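Local coordinates for large component of pyocin AP41 (Pseudomonas aeruginosa, PDB 4UHQ), which probably acts as a bacteriocin endonuclease, this chain being its C-terminal DNase domain of the colicin/pyocin nuclease family with a nickel-bound HNH motif, at residues 19-24 against 114-119. Numbering follows the deposited sequence.
Sequences AGASQG and LVIVTP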
# COMPACT_ATOMS: atom_id res chain seq x y z
N ALA A 19 -7.66 7.04 4.97
CA ALA A 19 -8.93 7.64 4.55
C ALA A 19 -8.92 7.99 3.07
O ALA A 19 -9.94 7.87 2.37
CB ALA A 19 -9.24 8.86 5.41
N GLY A 20 -7.78 8.45 2.59
CA GLY A 20 -7.70 8.90 1.20
C GLY A 20 -7.46 7.80 0.19
O GLY A 20 -7.30 8.10 -1.00
N ALA A 21 -7.45 6.54 0.64
CA ALA A 21 -7.10 5.43 -0.24
C ALA A 21 -8.14 5.22 -1.32
O ALA A 21 -7.80 4.61 -2.36
CB ALA A 21 -6.86 4.09 0.58
N SER A 22 -9.36 5.71 -1.12
CA SER A 22 -10.40 5.53 -2.12
C SER A 22 -10.47 6.65 -3.15
O SER A 22 -11.35 6.65 -4.03
CB SER A 22 -11.76 5.42 -1.44
OG SER A 22 -11.96 6.56 -0.60
N GLN A 23 -9.54 7.61 -3.05
CA GLN A 23 -9.68 8.83 -3.84
C GLN A 23 -8.36 9.25 -4.44
O GLN A 23 -7.31 8.97 -3.88
CB GLN A 23 -10.23 9.97 -2.96
CG GLN A 23 -11.58 9.61 -2.37
CD GLN A 23 -12.14 10.66 -1.45
OE1 GLN A 23 -11.49 11.66 -1.16
NE2 GLN A 23 -13.37 10.44 -0.99
N GLY A 24 -8.43 9.90 -5.60
CA GLY A 24 -7.24 10.52 -6.16
C GLY A 24 -6.08 9.58 -6.38
O GLY A 24 -6.24 8.51 -6.91
N LEU A 114 5.30 3.89 -3.95
CA LEU A 114 4.11 3.12 -3.50
C LEU A 114 3.04 4.03 -2.91
O LEU A 114 3.38 5.03 -2.23
CB LEU A 114 4.48 2.11 -2.40
CG LEU A 114 5.61 1.19 -2.79
CD1 LEU A 114 5.91 0.24 -1.64
CD2 LEU A 114 5.33 0.41 -4.07
N VAL A 115 1.79 3.68 -3.18
CA VAL A 115 0.67 4.26 -2.41
C VAL A 115 -0.24 3.14 -1.99
O VAL A 115 -0.19 2.02 -2.54
CB VAL A 115 -0.13 5.30 -3.21
CG1 VAL A 115 0.70 6.56 -3.45
CG2 VAL A 115 -0.62 4.68 -4.58
N ILE A 116 -1.11 3.41 -1.00
CA ILE A 116 -2.19 2.48 -0.70
C ILE A 116 -3.47 3.00 -1.31
O ILE A 116 -3.74 4.21 -1.27
CB ILE A 116 -2.42 2.28 0.82
CG1 ILE A 116 -1.14 1.87 1.53
CG2 ILE A 116 -3.51 1.23 1.05
CD1 ILE A 116 -0.42 0.62 0.93
N VAL A 117 -4.20 2.09 -1.97
CA VAL A 117 -5.45 2.38 -2.67
C VAL A 117 -6.44 1.28 -2.39
O VAL A 117 -6.07 0.14 -2.06
CB VAL A 117 -5.25 2.50 -4.19
CG1 VAL A 117 -4.61 3.85 -4.54
CG2 VAL A 117 -4.37 1.32 -4.69
N THR A 118 -7.72 1.58 -2.50
CA THR A 118 -8.72 0.50 -2.46
C THR A 118 -8.71 -0.25 -3.80
O THR A 118 -8.21 0.27 -4.80
CB THR A 118 -10.14 1.01 -2.22
OG1 THR A 118 -10.48 1.92 -3.28
CG2 THR A 118 -10.20 1.73 -0.93
N PRO A 119 -9.26 -1.45 -3.84
CA PRO A 119 -9.30 -2.13 -5.14
C PRO A 119 -10.02 -1.33 -6.21
O PRO A 119 -9.56 -1.29 -7.40
CB PRO A 119 -10.06 -3.42 -4.83
CG PRO A 119 -9.73 -3.69 -3.37
CD PRO A 119 -9.69 -2.33 -2.73
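Ala-21 lends its carbonyl oxygen to the end of strand 114-117: the backbone N of Thr-118 donates to Ala-21 O at 3.0 Å, with an N-H...O angle of 154°. The donor sits above the carbonyl plane, 57° out of it, rather than on a lone pair. A weak C-H...O contact supplements this conventional hydrogen bond at the same oxygen, CA of Val-117 lying 3.3 Å from Ala-21 O.

Van der Waals packing adds little. The methyl of Ala-21 rests against a carbonyl oxygen of the strand, CB lying 3.6 Å from Ile-116 O, and touches CG2 of Ile-116 only loosely; the end of that side chain leads away from the loop, and it also packs on Phe-52 of helix 45-57. Alanine suits this buried place because its short side chain lets the loop backbone come close to the strand, the CA atoms of Ala-21 and Val-117 being 4.2 Å apart. Next along, CB of Ser-22 meets the methyl CG2 of Thr-118 at 4.0 Å.

Polar side-chain chemistry centres on Thr-118, the N-cap of helix 119-132. With chi1 at 59°, OG1 lies between its own backbone N and carbonyl carbon, where it caps the backbone N-H of Arg-121 and is hydrogen-bonded to the carboxylate oxygen OE1 of Glu-86. Both branches lie alongside the loop, OG1 near Ser-22 CA and CG2 near Ser-22 CB. Threonine thus serves helix and loop at once, while Pro-119 fits the first helical turn, which needs no N-H there.

Strand 95-98, strand 114-117 and helix 119-132 form the ββα-metal core of the HNH nuclease, in which His-97, His-122 and His-126 bind nickel. The Val-117 side chain, about 6 Å from the metal, packs on His-97 and His-122. The backbone bond therefore ties the 19-24 loop to the strand-to-helix junction beside the metal site, satisfying a buried N-H there.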